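Local coordinates for flagellar brake protein YcgR (PDB 5KEC) that binds the second messenger c-di-GMP and probably activates transcription of type 3 fimbriae genes linked to biofilm formation, at residues 121-126 / 171-176; 27-32 / 40-45; 163-168 / 180-185. One frame throughout, in Å; residues are numbered along the deposited sequence.

Interaction 1: residues 121-126 / 171-176; sequences HDFYCR and MLAEYG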
loop_
_atom_site.group_PDB
_atom_site.type_symbol
_atom_site.label_atom_id
_atom_site.label_comp_id
_atom_site.label_asym_id
_atom_site.label_seq_id
_atom_site.Cartn_x
_atom_site.Cartn_y
_atom_site.Cartn_z
ATOM N N HIS B 121 8.767 18.143 -9.463
ATOM C CA HIS B 121 8.438 19.161 -8.467
ATOM C C HIS B 121 9.442 19.276 -7.314
ATOM O O HIS B 121 10.150 18.325 -6.986
ATOM C CB HIS B 121 7.028 18.929 -7.918
ATOM C CG HIS B 121 5.938 19.323 -8.865
ATOM N ND1 HIS B 121 5.366 20.578 -8.860
ATOM C CD2 HIS B 121 5.313 18.630 -9.847
ATOM C CE1 HIS B 121 4.436 20.640 -9.799
ATOM N NE2 HIS B 121 4.383 19.471 -10.410
ATOM N N ASP B 122 9.483 20.462 -6.713
ATOM C CA ASP B 122 10.355 20.761 -5.580
ATOM C C ASP B 122 9.672 20.379 -4.267
ATOM O O ASP B 122 9.291 21.248 -3.492
ATOM C CB ASP B 122 10.665 22.260 -5.555
ATOM C CG ASP B 122 12.141 22.563 -5.727
ATOM O OD1 ASP B 122 12.915 21.640 -6.061
ATOM O OD2 ASP B 122 12.524 23.737 -5.539
ATOM N N PHE B 123 9.508 19.085 -4.025
ATOM C CA PHE B 123 8.818 18.621 -2.829
ATOM C C PHE B 123 9.837 18.155 -1.804
ATOM O O PHE B 123 10.800 17.476 -2.150
ATOM C CB PHE B 123 7.866 17.470 -3.165
ATOM C CG PHE B 123 6.721 17.855 -4.071
ATOM C CD1 PHE B 123 6.388 19.184 -4.281
ATOM C CD2 PHE B 123 5.973 16.874 -4.707
ATOM C CE1 PHE B 123 5.324 19.530 -5.104
ATOM C CE2 PHE B 123 4.911 17.209 -5.536
ATOM C CZ PHE B 123 4.583 18.540 -5.734
ATOM N N TYR B 124 9.623 18.517 -0.543
ATOM C CA TYR B 124 10.540 18.130 0.527
ATOM C C TYR B 124 9.741 17.657 1.734
ATOM O O TYR B 124 8.528 17.879 1.813
ATOM C CB TYR B 124 11.442 19.309 0.928
ATOM C CG TYR B 124 12.388 19.782 -0.156
ATOM C CD1 TYR B 124 13.671 19.261 -0.261
ATOM C CD2 TYR B 124 11.998 20.756 -1.075
ATOM C CE1 TYR B 124 14.542 19.691 -1.254
ATOM C CE2 TYR B 124 12.859 21.191 -2.071
ATOM C CZ TYR B 124 14.130 20.655 -2.157
ATOM O OH TYR B 124 14.995 21.084 -3.141
ATOM N N CYS B 125 10.416 16.988 2.662
ATOM C CA CYS B 125 9.807 16.618 3.935
ATOM C C CYS B 125 10.717 17.065 5.069
ATOM O O CYS B 125 11.894 16.688 5.118
ATOM C CB CYS B 125 9.585 15.113 4.019
ATOM S SG CYS B 125 8.989 14.555 5.630
ATOM N N ARG B 126 10.179 17.871 5.977
ATOM C CA ARG B 126 10.982 18.386 7.074
ATOM C C ARG B 126 10.321 18.023 8.388
ATOM O O ARG B 126 9.150 17.655 8.418
ATOM C CB ARG B 126 11.136 19.908 6.973
ATOM C CG ARG B 126 9.968 20.675 7.571
ATOM C CD ARG B 126 10.102 22.169 7.325
ATOM N NE ARG B 126 8.796 22.822 7.268
ATOM C CZ ARG B 126 8.252 23.499 8.271
ATOM N NH1 ARG B 126 8.904 23.624 9.419
ATOM N NH2 ARG B 126 7.055 24.057 8.127
ATOM N N MET B 171 6.397 19.472 2.446
ATOM C CA MET B 171 6.458 20.753 1.757
ATOM C C MET B 171 6.202 20.509 0.272
ATOM O O MET B 171 7.068 19.995 -0.440
ATOM C CB MET B 171 7.830 21.386 1.955
ATOM C CG MET B 171 8.194 21.611 3.423
ATOM S SD MET B 171 9.947 21.980 3.673
ATOM C CE MET B 171 10.148 23.481 2.718
ATOM N N LEU B 172 5.014 20.872 -0.201
ATOM C CA LEU B 172 4.622 20.516 -1.563
ATOM C C LEU B 172 4.465 21.726 -2.480
ATOM O O LEU B 172 3.549 21.786 -3.298
ATOM C CB LEU B 172 3.345 19.672 -1.546
ATOM C CG LEU B 172 3.423 18.425 -0.653
ATOM C CD1 LEU B 172 2.041 17.830 -0.376
ATOM C CD2 LEU B 172 4.359 17.382 -1.266
ATOM N N ALA B 173 5.375 22.683 -2.344
ATOM C CA ALA B 173 5.406 23.844 -3.228
ATOM C C ALA B 173 4.019 24.457 -3.395
ATOM O O ALA B 173 3.387 24.874 -2.415
ATOM C CB ALA B 173 5.993 23.461 -4.591
ATOM N N GLU B 174 3.542 24.496 -4.637
ATOM C CA GLU B 174 2.288 25.182 -4.956
ATOM C C GLU B 174 1.085 24.616 -4.204
ATOM O O GLU B 174 0.055 25.278 -4.093
ATOM C CB GLU B 174 2.005 25.134 -6.464
ATOM C CG GLU B 174 3.240 25.051 -7.345
ATOM C CD GLU B 174 3.420 23.675 -7.962
ATOM O OE1 GLU B 174 2.804 23.405 -9.018
ATOM O OE2 GLU B 174 4.180 22.864 -7.393
ATOM N N TYR B 175 1.208 23.390 -3.702
ATOM C CA TYR B 175 0.076 22.721 -3.065
ATOM C C TYR B 175 0.003 22.975 -1.571
ATOM O O TYR B 175 -0.927 22.518 -0.910
ATOM C CB TYR B 175 0.106 21.221 -3.345
ATOM C CG TYR B 175 0.042 20.893 -4.819
ATOM C CD1 TYR B 175 -1.179 20.705 -5.451
ATOM C CD2 TYR B 175 1.204 20.778 -5.582
ATOM C CE1 TYR B 175 -1.247 20.405 -6.801
ATOM C CE2 TYR B 175 1.146 20.483 -6.938
ATOM C CZ TYR B 175 -0.084 20.295 -7.538
ATOM O OH TYR B 175 -0.157 19.996 -8.879
ATOM N N GLY B 176 0.978 23.711 -1.045
ATOM C CA GLY B 176 0.998 24.038 0.370
ATOM C C GLY B 176 1.756 23.017 1.200
ATOM O O GLY B 176 2.683 22.357 0.719
#

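Interaction 2: residues 27-32 / 40-45; sequences RTEIEI and ITQLTR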
loop_
_atom_site.group_PDB
_atom_site.type_symbol
_atom_site.label_atom_id
_atom_site.label_comp_id
_atom_site.label_asym_id
_atom_site.label_seq_id
_atom_site.Cartn_x
_atom_site.Cartn_y
_atom_site.Cartn_z
ATOM N N ARG B 27 -10.313 -21.835 -8.156
ATOM C CA ARG B 27 -8.900 -21.675 -7.839
ATOM C C ARG B 27 -8.358 -20.361 -8.377
ATOM O O ARG B 27 -7.222 -20.294 -8.835
ATOM C CB ARG B 27 -8.079 -22.836 -8.399
ATOM C CG ARG B 27 -8.348 -24.185 -7.763
ATOM C CD ARG B 27 -7.429 -25.249 -8.372
ATOM N NE ARG B 27 -6.032 -24.815 -8.344
ATOM C CZ ARG B 27 -5.375 -24.318 -9.390
ATOM N NH1 ARG B 27 -5.977 -24.203 -10.565
ATOM N NH2 ARG B 27 -4.109 -23.936 -9.262
ATOM N N THR B 28 -9.178 -19.319 -8.326
ATOM C CA THR B 28 -8.756 -18.000 -8.787
ATOM C C THR B 28 -7.517 -17.530 -8.040
ATOM O O THR B 28 -7.417 -17.698 -6.825
ATOM C CB THR B 28 -9.892 -16.980 -8.628
ATOM O OG1 THR B 28 -10.997 -17.401 -9.434
ATOM C CG2 THR B 28 -9.455 -15.583 -9.064
ATOM N N GLU B 29 -6.563 -16.955 -8.767
ATOM C CA GLU B 29 -5.363 -16.439 -8.126
ATOM C C GLU B 29 -5.716 -15.239 -7.263
ATOM O O GLU B 29 -6.397 -14.318 -7.710
ATOM C CB GLU B 29 -4.316 -16.028 -9.160
ATOM C CG GLU B 29 -3.736 -17.180 -9.964
ATOM C CD GLU B 29 -4.405 -17.353 -11.313
ATOM O OE1 GLU B 29 -5.512 -16.799 -11.517
ATOM O OE2 GLU B 29 -3.816 -18.047 -12.171
ATOM N N ILE B 30 -5.255 -15.251 -6.023
ATOM C CA ILE B 30 -5.421 -14.082 -5.172
ATOM C C ILE B 30 -4.051 -13.455 -4.955
ATOM O O ILE B 30 -3.080 -14.149 -4.628
ATOM C CB ILE B 30 -6.151 -14.428 -3.843
ATOM C CG1 ILE B 30 -6.393 -13.168 -3.003
ATOM C CG2 ILE B 30 -5.405 -15.501 -3.048
ATOM C CD1 ILE B 30 -7.317 -13.405 -1.825
ATOM N N GLU B 31 -3.954 -12.152 -5.199
ATOM C CA GLU B 31 -2.701 -11.439 -4.987
ATOM C C GLU B 31 -2.753 -10.624 -3.698
ATOM O O GLU B 31 -3.663 -9.822 -3.501
ATOM C CB GLU B 31 -2.389 -10.528 -6.170
ATOM C CG GLU B 31 -0.979 -9.965 -6.146
ATOM C CD GLU B 31 -0.550 -9.401 -7.489
ATOM O OE1 GLU B 31 -1.399 -9.303 -8.401
ATOM O OE2 GLU B 31 0.645 -9.064 -7.634
ATOM N N ILE B 32 -1.769 -10.837 -2.832
ATOM C CA ILE B 32 -1.698 -10.166 -1.539
ATOM C C ILE B 32 -0.523 -9.201 -1.528
ATOM O O ILE B 32 0.619 -9.613 -1.749
ATOM C CB ILE B 32 -1.475 -11.188 -0.410
ATOM C CG1 ILE B 32 -2.332 -12.436 -0.644
ATOM C CG2 ILE B 32 -1.733 -10.554 0.953
ATOM C CD1 ILE B 32 -2.076 -13.557 0.355
ATOM N N ILE B 40 1.316 -14.500 -4.876
ATOM C CA ILE B 40 0.136 -15.070 -5.498
ATOM C C ILE B 40 -0.114 -16.424 -4.869
ATOM O O ILE B 40 0.812 -17.226 -4.708
ATOM C CB ILE B 40 0.330 -15.275 -7.005
ATOM C CG1 ILE B 40 0.680 -13.955 -7.691
ATOM C CG2 ILE B 40 -0.921 -15.894 -7.624
ATOM C CD1 ILE B 40 -0.458 -12.977 -7.748
ATOM N N THR B 41 -1.367 -16.675 -4.511
ATOM C CA THR B 41 -1.763 -17.959 -3.973
ATOM C C THR B 41 -3.232 -18.196 -4.313
ATOM O O THR B 41 -3.760 -17.580 -5.239
ATOM C CB THR B 41 -1.515 -18.016 -2.448
ATOM O OG1 THR B 41 -1.787 -19.335 -1.957
ATOM C CG2 THR B 41 -2.391 -16.995 -1.718
ATOM N N GLN B 42 -3.881 -19.103 -3.594
ATOM C CA GLN B 42 -5.311 -19.340 -3.768
ATOM C C GLN B 42 -6.012 -19.208 -2.425
ATOM O O GLN B 42 -5.395 -19.381 -1.373
ATOM C CB GLN B 42 -5.589 -20.732 -4.346
ATOM C CG GLN B 42 -5.765 -20.789 -5.858
ATOM C CD GLN B 42 -4.453 -20.668 -6.612
ATOM O OE1 GLN B 42 -3.373 -20.760 -6.026
ATOM N NE2 GLN B 42 -4.540 -20.455 -7.918
ATOM N N LEU B 43 -7.302 -18.886 -2.465
ATOM C CA LEU B 43 -8.141 -18.935 -1.275
ATOM C C LEU B 43 -8.154 -20.363 -0.755
ATOM O O LEU B 43 -8.313 -21.302 -1.533
ATOM C CB LEU B 43 -9.569 -18.533 -1.635
ATOM C CG LEU B 43 -9.790 -17.083 -2.050
ATOM C CD1 LEU B 43 -11.098 -16.978 -2.834
ATOM C CD2 LEU B 43 -9.801 -16.180 -0.829
ATOM N N THR B 44 -8.013 -20.545 0.553
ATOM C CA THR B 44 -8.019 -21.902 1.095
ATOM C C THR B 44 -9.317 -22.240 1.834
ATOM O O THR B 44 -9.584 -23.404 2.147
ATOM C CB THR B 44 -6.789 -22.165 1.996
ATOM O OG1 THR B 44 -6.728 -21.186 3.033
ATOM C CG2 THR B 44 -5.517 -22.068 1.194
ATOM N N ARG B 45 -10.128 -21.223 2.105
ATOM C CA ARG B 45 -11.373 -21.439 2.828
ATOM C C ARG B 45 -12.224 -20.183 2.840
ATOM O O ARG B 45 -11.713 -19.077 2.991
ATOM C CB ARG B 45 -11.090 -21.889 4.262
ATOM C CG ARG B 45 -12.330 -22.274 5.042
ATOM C CD ARG B 45 -12.028 -22.438 6.525
ATOM N NE ARG B 45 -13.250 -22.637 7.297
ATOM C CZ ARG B 45 -13.789 -23.826 7.549
ATOM N NH1 ARG B 45 -13.205 -24.930 7.099
ATOM N NH2 ARG B 45 -14.910 -23.911 8.255
HETATM O O HOH W 1 -8.865 -18.887 -4.878
#

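Interaction 3: residues 163-168 / 180-185; sequences ALLKNA and IDLVVK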
loop_
_atom_site.group_PDB
_atom_site.type_symbol
_atom_site.label_atom_id
_atom_site.label_comp_id
_atom_site.label_asym_id
_atom_site.label_seq_id
_atom_site.Cartn_x
_atom_site.Cartn_y
_atom_site.Cartn_z
ATOM N N ALA B 163 9.784 2.223 12.139
ATOM C CA ALA B 163 10.001 3.418 12.937
ATOM C C ALA B 163 8.983 4.461 12.495
ATOM O O ALA B 163 8.541 4.473 11.341
ATOM C CB ALA B 163 11.417 3.943 12.770
ATOM N N LEU B 164 8.605 5.326 13.420
ATOM C CA LEU B 164 7.606 6.334 13.146
ATOM C C LEU B 164 8.240 7.715 13.112
ATOM O O LEU B 164 8.986 8.091 14.017
ATOM C CB LEU B 164 6.526 6.285 14.223
ATOM C CG LEU B 164 5.183 6.930 13.894
ATOM C CD1 LEU B 164 4.479 6.138 12.807
ATOM C CD2 LEU B 164 4.323 7.009 15.140
ATOM N N LEU B 165 7.944 8.465 12.060
ATOM C CA LEU B 165 8.304 9.874 11.996
ATOM C C LEU B 165 7.040 10.680 12.245
ATOM O O LEU B 165 6.217 10.859 11.344
ATOM C CB LEU B 165 8.884 10.226 10.627
ATOM C CG LEU B 165 10.157 9.501 10.195
ATOM C CD1 LEU B 165 10.560 9.910 8.777
ATOM C CD2 LEU B 165 11.280 9.763 11.182
ATOM N N LYS B 166 6.873 11.151 13.474
ATOM C CA LYS B 166 5.660 11.868 13.832
ATOM C C LYS B 166 5.770 13.353 13.527
ATOM O O LYS B 166 6.833 13.950 13.677
ATOM C CB LYS B 166 5.325 11.653 15.309
ATOM C CG LYS B 166 6.455 11.996 16.267
ATOM C CD LYS B 166 6.106 11.560 17.686
ATOM C CE LYS B 166 5.684 10.094 17.714
ATOM N NZ LYS B 166 5.395 9.596 19.090
ATOM N N ASN B 167 4.659 13.952 13.114
ATOM C CA ASN B 167 4.631 15.385 12.875
ATOM C C ASN B 167 5.597 15.779 11.771
ATOM O O ASN B 167 6.186 16.855 11.817
ATOM C CB ASN B 167 4.995 16.162 14.148
ATOM C CG ASN B 167 4.160 15.753 15.350
ATOM O OD1 ASN B 167 2.933 15.715 15.284
ATOM N ND2 ASN B 167 4.827 15.442 16.456
ATOM N N ALA B 168 5.777 14.902 10.790
ATOM C CA ALA B 168 6.589 15.228 9.622
ATOM C C ALA B 168 5.769 16.139 8.724
ATOM O O ALA B 168 4.552 15.998 8.645
ATOM C CB ALA B 168 6.970 13.966 8.873
ATOM N N ILE B 180 1.960 15.257 8.672
ATOM C CA ILE B 180 1.524 13.873 8.642
ATOM C C ILE B 180 2.481 13.006 9.436
ATOM O O ILE B 180 3.585 13.434 9.768
ATOM C CB ILE B 180 1.471 13.362 7.189
ATOM C CG1 ILE B 180 0.643 12.079 7.092
ATOM C CG2 ILE B 180 2.895 13.178 6.629
ATOM C CD1 ILE B 180 0.436 11.608 5.676
ATOM N N ASP B 181 2.055 11.786 9.747
ATOM C CA ASP B 181 2.937 10.815 10.381
ATOM C C ASP B 181 3.404 9.793 9.350
ATOM O O ASP B 181 2.614 9.307 8.535
ATOM C CB ASP B 181 2.230 10.128 11.543
ATOM C CG ASP B 181 1.758 11.112 12.584
ATOM O OD1 ASP B 181 2.546 12.015 12.941
ATOM O OD2 ASP B 181 0.595 11.005 13.025
ATOM N N LEU B 182 4.694 9.488 9.371
ATOM C CA LEU B 182 5.246 8.538 8.418
ATOM C C LEU B 182 5.731 7.283 9.126
ATOM O O LEU B 182 6.328 7.353 10.198
ATOM C CB LEU B 182 6.398 9.165 7.634
ATOM C CG LEU B 182 6.106 10.468 6.891
ATOM C CD1 LEU B 182 7.403 11.076 6.373
ATOM C CD2 LEU B 182 5.115 10.239 5.763
ATOM N N VAL B 183 5.476 6.136 8.513
ATOM C CA VAL B 183 6.003 4.874 9.009
ATOM C C VAL B 183 7.098 4.412 8.061
ATOM O O VAL B 183 6.844 4.142 6.890
ATOM C CB VAL B 183 4.909 3.797 9.085
ATOM C CG1 VAL B 183 5.509 2.449 9.469
ATOM C CG2 VAL B 183 3.817 4.213 10.074
ATOM N N VAL B 184 8.322 4.348 8.567
ATOM C CA VAL B 184 9.460 3.920 7.773
ATOM C C VAL B 184 9.306 2.446 7.413
ATOM O O VAL B 184 9.090 1.611 8.286
ATOM C CB VAL B 184 10.777 4.147 8.539
ATOM C CG1 VAL B 184 11.969 3.612 7.740
ATOM C CG2 VAL B 184 10.951 5.625 8.850
ATOM N N LYS B 185 9.399 2.133 6.125
ATOM C CA LYS B 185 9.211 0.759 5.658
ATOM C C LYS B 185 10.497 0.123 5.154
ATOM O O LYS B 185 10.740 -1.061 5.381
ATOM C CB LYS B 185 8.153 0.695 4.553
ATOM C CG LYS B 185 6.728 0.805 5.057
ATOM C CD LYS B 185 6.457 -0.280 6.074
ATOM C CE LYS B 185 5.094 -0.132 6.715
ATOM N NZ LYS B 185 4.892 -1.173 7.765
#

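Interaction 1: residues 121-126 / 171-176
Two backbone hydrogen bonds between Tyr-124 and Met-171 fix the register of this contact. Tyr-124 N reaches Met-171 O at 3.0 Å with the donor in the carbonyl plane, and Met-171 N returns to Tyr-124 O at 2.7 Å, tilted from the plane of that carbonyl. The CA of Phe-123 adds a C-H...O contact to the same Met-171 O.

Apolar contact centres on the Phe-123 ring. CD2 of Leu-172 sits over one face, 4.0 Å from the ring centroid in a CH-pi contact, while CB of His-121 lies against the opposite face toward the rim. At the edge, Phe-123 CE1 meets Ala-173 CB at 4.0 Å. CD2 of Tyr-175 approaches Phe-123 CZ at 4.1 Å. The Tyr-124/Met-171 pair joins strand 124-128 to the end of strand 164-171, and the ring packs on the turn leading to strand 177-193. Helix 214-234 packs on this loop, its Ile-223 touching Leu-172 and Tyr-175 and its Asp-226 bonding the Tyr-175 hydroxyl.

Among polar side chains, ND1 of His-121 makes a weak, bent bond (125°) to OE2 of Glu-174 at 3.0 Å, the two planes nearly coplanar. The Glu-174 chain bends at chi2 (107°) to bring its carboxylate to the ring edge, but the imidazole is poorly ordered and little should rest on this bond. Met-171 and Arg-126 cross at about a right angle, SD of Met-171 lying 3.7 Å from CD of Arg-126.

Interaction 2: residues 27-32 / 40-45
The beta hairpin of strands 29-34 and 37-46, in the YcgR-like N-terminal part of the protein, begins just after helix 13-25 ends in a Schellman motif with Arg-27 as its C-prime residue. Its central hydrogen-bonded pair is Ile-30 with Thr-41: Ile-30 N to Thr-41 O at 2.9 Å and Thr-41 N to Ile-30 O at 3.1 Å, both nearly straight.

On the face of this pair, the two side chains run alongside each other, with methyl CG2 of Ile-30 against CG2 of Thr-41 at 3.6 Å. CG1 of Ile-30 lies anti to the backbone N (chi1 -176°), which carries CD1 on to CD2 of Leu-43, 3.9 Å away. Leu-43 in turn packs on Phe-20 and Leu-24 of the helix, tying hairpin to helix.

The other face carries Glu-31 and Ile-40. CD1 of Ile-40 lies against the aliphatic part of Glu-31, 3.5 Å from CG. Beyond it the carboxylate is held by His-70, Ser-38 and a salt bridge to Arg-110. His-70 and Arg-110 bind c-di-GMP in this protein, which is consistent with Glu-31 helping to position both side chains when no ligand is bound.

Where the chain leaves the helix for strand 29-34, Gln-42 NE2 lies over one face of the Arg-27 guanidinium and donates to Arg-27 O at 2.8 Å, the acceptor in the amide plane but NE2 standing 38° out of the Arg-27 carbonyl plane.

Interaction 3: residues 163-168 / 180-185
Leu-165 and Leu-182 face each other at the closely packed heart of this hairpin, their CB atoms 4.0 Å apart and their backbones joined by two nearly straight hydrogen bonds. Leu-165 N meets Leu-182 O at 2.7 Å in the carbonyl plane, and Leu-182 N meets Leu-165 O at 2.8 Å. The same buried face gathers Ala-168, whose CB touches CD1 of Leu-182 at 3.8 Å, while CG2 of Val-184 reaches CG of Leu-165. Tyr-135, Cys-125 and Phe-209 of neighbouring strands close around these side chains, on the face turned to the core of the curled antiparallel sheet, consistent with the beta-barrel of a PilZ domain. Leu-182 lies next to Cys-207, a c-di-GMP-binding residue, so this strand probably borders that site.

The other face is more open. Here Leu-164 is exposed, although its CD1 presses on CG2 of Val-183 at 3.4 Å, closer than two methyls normally sit; CG of the leucine stands anti to its backbone N (chi1 -161°), which turns that methyl toward the partner strand. Lys-166 and Asn-167 point away, and with them the regular pairing stops: the register slips by one in a beta bulge between Leu-165 and Ala-168. Within the bulge Asn-167, at positive phi, sends its amide N to OD1 of Asp-181 at 2.9 Å, nearly along the C-O axis of the carboxylate. Pairing resumes with Ile-180 N to Ala-168 O at 2.7 Å, whereas the return bond from Ala-168 N to Ile-180 O is weak and bent (124°).

Asn-167 OD1 bonds to Arg-212, whose ion pair with Asp-181 is long and weak. The chemistry suggests that the Asp-181 carboxylate takes the place Ile-180 O would have in a regular pair, that carbonyl being turned to Ala-168 N instead.

How the interactions relate
Interactions 1 and 3 belong to one antiparallel sheet, their segments alternating along the chain. They meet where Cys-125 SG packs on both Ala-168 and Leu-182, with centres about 17 Å apart. Interaction 2 stands in the other sheet, its centre about 40 Å from that of interaction 1 and about 32 Å from that of interaction 3, on the opposite side of the chain's centre. Interaction 1 is a surface contact that combines one backbone bridge with an aromatic ring and a weak side-chain bond; interactions 2 and 3 are partly buried hairpins, each with one apolar face. Their polar groups differ too: a carboxylate bonds ligand-site residues in interaction 2 and a bulged backbone amide in interaction 3.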